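Local coordinates for prepilin-like protein (Thermus thermophilus, PDB 6QVF), which is a type IV pilin-like protein associated with natural competence and probably acts in DNA uptake as part of a DNA receptor at the pilus tip, at residues A4-Q7 / A8-T12; A124-P127 / R128-V132. All blocks are in the same frame, centred on the assembly; numbering follows the deposited sequence.

Contact 1 (A4-Q7 / A8-T12); sequences ASAQ and ARFAT
A8 sits one helical turn beyond A4 and gives its backbone N-H to A4 O at 3.0 Å, the first of four successive i to i+4 bonds that run from 4-7 into 8-12. R9 follows with its N bonded to S5 O, and its side chain turns back toward the N-terminus of the helix. With CG beside its own backbone N (chi1 -87°) and a bend at chi3, the chain lays its guanidinium flat along the helix surface, one face resting on A6 CA and S5 O, which lie toward its rim. The approach is nearest at R9 NH2, 3.4 Å from A6 CA, while R9 NH1 passes S5 CB at 4.0 Å. This is packing of a charged plane against the backbone.

F10 contributes the apolar part. F10 N bonds to A6 O at 2.9 Å in a nearly straight geometry (166° at the hydrogen), the donor lying in the carbonyl plane. A6 O also stands over one face of the phenyl ring, near its rim, 3.2 Å from F10 CD2. Here F10 CE2 also meets A6 CB at 4.1 Å. Q7 approaches from another direction: bent at chi2, it brings NE2 to the edge of the ring, 3.6 Å from F10 CD2, with the amide turned 78° against the ring. A11 closes the series, its N held by Q7 O at 2.8 Å and its CB lying against that same oxygen.

All of this belongs to the N-terminal part of helix 2-30, the long helix characteristic of type IV pilins. F10, Q7 and A11 look onto the turn between strands 117-125 and 131-139, where the ring of F10 meets that of H126, whereas A4 and Q7 also pack on Y144 of the second subunit.

Contact 2 (A124-P127 / R128-V132); sequences ATHP and RGPKV
A124 and V132 form an antiparallel hydrogen-bonded pair, with A124 N to V132 O at 2.8 Å and V132 N returning to A124 O, and the chain reverses through a type I turn from H126 to G129. K131 CA adds a CA-H...O contact to A124 O. Nearer the turn, H126 N bonds to P130 O, and G129 N reaches H126 O at 2.9 Å from well above the carbonyl plane.

The side chain of H126 bonds back to the turn. With CG opposite the backbone N (chi1 -159°), the imidazole reaches over the turn so that H126 ND1 accepts the backbone N-H of R128 at 3.0 Å. The bond is almost straight, 164° at the hydrogen, and the donor lies in the ring plane. It probably helps to hold the rotation of the imidazole and implies that ND1 carries no proton. R128 runs beside the ring, its CB 3.4 Å from H126 ND1 and its CG against CE1, before the bends at chi2 and chi3 carry the guanidinium away. P130 CD meets H126 CB at 3.9 Å. G129 has phi 135°, a conformation that glycine, lacking a CB, adopts readily.

Farther along, T125 and K131 form the non-hydrogen-bonded pair and lie side by side, K131 CG 3.8 Å from T125 OG1.

The hairpin joins strands 117-125 and 131-139 of the four-stranded antiparallel sheet. A124 packs on I100 and V102 of strand 100-108, while P130 and R128 rest on helix 2-30; V132, on strand 131-139 at one edge of the sheet within this chain, packs against R136 of the second subunit.

Contact 1 is a surface arrangement within helix 2-30, whereas contact 2 is partly buried: its A124 and V132 lie in the interior, while P127, R128 and G129 of its turn are exposed. Both rest on regular backbone bonding, successive i to i+4 bonds in one and antiparallel strand pairing closed by a turn in the other. Side chains differ more: in 4-12 they pack on backbone and ring, whereas in 124-132 an imidazole nitrogen takes a backbone N-H. The two meet directly. Besides the aromatic ring pair, F10 touches R128, Q7 OE1 approaches P130 CD, and Q7 NE2 makes a weak hydrogen bond to R128 O, joining the helix to the hairpin turn.

Contact 1 (A4-Q7 / A8-T12)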
# COMPACT_ATOMS: atom_id res chain seq x y z
N ALA B 4 -3.85 27.10 2.69
CA ALA B 4 -3.65 26.07 1.66
C ALA B 4 -2.15 25.79 1.52
O ALA B 4 -1.75 24.63 1.45
CB ALA B 4 -4.23 26.50 0.33
N SER B 5 -1.33 26.85 1.51
CA SER B 5 0.11 26.73 1.35
C SER B 5 0.72 25.95 2.52
O SER B 5 1.57 25.08 2.34
CB SER B 5 0.76 28.07 1.26
OG SER B 5 0.43 28.71 0.05
N ALA B 6 0.28 26.30 3.73
CA ALA B 6 0.80 25.74 4.95
C ALA B 6 0.46 24.25 5.02
O ALA B 6 1.33 23.40 5.32
CB ALA B 6 0.23 26.50 6.14
N GLN B 7 -0.80 23.92 4.70
CA GLN B 7 -1.25 22.55 4.77
C GLN B 7 -0.49 21.73 3.73
O GLN B 7 -0.15 20.60 4.01
CB GLN B 7 -2.75 22.44 4.54
CG GLN B 7 -3.62 22.93 5.67
CD GLN B 7 -3.57 22.04 6.88
OE1 GLN B 7 -4.08 20.91 6.89
NE2 GLN B 7 -2.93 22.54 7.91
N ALA B 8 -0.22 22.30 2.56
CA ALA B 8 0.52 21.55 1.52
C ALA B 8 1.95 21.24 2.00
O ALA B 8 2.49 20.18 1.74
CB ALA B 8 0.54 22.30 0.21
N ARG B 9 2.54 22.17 2.74
CA ARG B 9 3.88 21.96 3.26
C ARG B 9 3.86 20.86 4.32
O ARG B 9 4.73 20.00 4.32
CB ARG B 9 4.43 23.26 3.86
CG ARG B 9 5.11 24.15 2.83
CD ARG B 9 5.89 25.26 3.52
NE ARG B 9 5.09 25.94 4.54
CZ ARG B 9 4.34 27.01 4.31
NH1 ARG B 9 4.29 27.48 3.08
NH2 ARG B 9 3.67 27.61 5.28
N PHE B 10 2.88 20.92 5.22
CA PHE B 10 2.71 19.91 6.27
C PHE B 10 2.46 18.54 5.63
O PHE B 10 2.96 17.52 6.10
CB PHE B 10 1.56 20.25 7.21
CG PHE B 10 1.74 21.54 7.98
CD1 PHE B 10 2.99 21.93 8.43
CD2 PHE B 10 0.65 22.34 8.27
CE1 PHE B 10 3.15 23.11 9.13
CE2 PHE B 10 0.81 23.52 8.96
CZ PHE B 10 2.05 23.90 9.40
N ALA B 11 1.70 18.52 4.53
CA ALA B 11 1.44 17.22 3.85
C ALA B 11 2.73 16.66 3.22
O ALA B 11 2.99 15.46 3.27
CB ALA B 11 0.41 17.38 2.78
N THR B 12 3.54 17.54 2.65
CA THR B 12 4.82 17.14 2.09
C THR B 12 5.72 16.56 3.19
O THR B 12 6.38 15.54 3.00
CB THR B 12 5.52 18.35 1.44
OG1 THR B 12 4.79 18.73 0.28
CG2 THR B 12 6.94 18.04 1.05

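Contact 2 (A124-P127 / R128-V132)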
# COMPACT_ATOMS: atom_id res chain seq x y z
N ALA B 124 1.52 8.45 8.63
CA ALA B 124 2.05 9.67 9.27
C ALA B 124 0.90 10.63 9.53
O ALA B 124 0.13 10.91 8.64
CB ALA B 124 3.04 10.34 8.38
N THR B 125 0.74 11.06 10.78
CA THR B 125 -0.33 12.00 11.11
C THR B 125 0.32 13.29 11.60
O THR B 125 0.87 13.33 12.72
CB THR B 125 -1.26 11.46 12.20
OG1 THR B 125 -1.92 10.27 11.77
CG2 THR B 125 -2.28 12.49 12.62
N HIS B 126 0.34 14.30 10.73
CA HIS B 126 0.92 15.60 11.09
C HIS B 126 0.09 16.22 12.20
O HIS B 126 -1.13 16.15 12.16
CB HIS B 126 0.96 16.55 9.89
CG HIS B 126 1.94 17.65 10.05
ND1 HIS B 126 1.71 18.76 10.86
CD2 HIS B 126 3.17 17.80 9.51
CE1 HIS B 126 2.77 19.53 10.80
NE2 HIS B 126 3.67 18.99 9.96
N PRO B 127 0.75 16.80 13.22
CA PRO B 127 0.02 17.46 14.30
C PRO B 127 -0.90 18.58 13.81
O PRO B 127 -1.89 18.89 14.47
CB PRO B 127 1.12 18.04 15.20
CG PRO B 127 2.37 17.28 14.84
CD PRO B 127 2.21 16.76 13.43
N ARG B 128 -0.60 19.17 12.65
CA ARG B 128 -1.45 20.23 12.13
C ARG B 128 -2.51 19.70 11.16
O ARG B 128 -3.20 20.50 10.53
CB ARG B 128 -0.54 21.26 11.45
CG ARG B 128 0.42 21.95 12.41
CD ARG B 128 -0.32 22.77 13.45
NE ARG B 128 -0.92 23.92 12.81
CZ ARG B 128 -0.22 24.96 12.40
NH1 ARG B 128 1.09 24.99 12.54
NH2 ARG B 128 -0.85 25.98 11.86
N GLY B 129 -2.61 18.37 10.98
CA GLY B 129 -3.76 17.78 10.28
C GLY B 129 -3.40 16.71 9.24
O GLY B 129 -3.95 15.61 9.29
N PRO B 130 -2.60 17.05 8.21
CA PRO B 130 -2.39 16.12 7.09
C PRO B 130 -1.90 14.73 7.49
O PRO B 130 -0.96 14.58 8.30
CB PRO B 130 -1.40 16.83 6.17
CG PRO B 130 -1.64 18.31 6.48
CD PRO B 130 -1.97 18.36 7.96
N LYS B 131 -2.54 13.74 6.89
CA LYS B 131 -2.20 12.32 7.07
C LYS B 131 -1.70 11.76 5.75
O LYS B 131 -2.21 12.11 4.65
CB LYS B 131 -3.43 11.52 7.52
CG LYS B 131 -3.92 11.85 8.92
CD LYS B 131 -5.25 11.21 9.27
CE LYS B 131 -5.23 9.71 9.16
NZ LYS B 131 -5.52 9.30 7.77
N VAL B 132 -0.73 10.85 5.84
CA VAL B 132 -0.24 10.13 4.66
C VAL B 132 -0.06 8.65 5.01
O VAL B 132 0.61 8.32 6.03
CB VAL B 132 1.07 10.70 4.12
CG1 VAL B 132 1.61 9.86 2.97
CG2 VAL B 132 0.91 12.16 3.67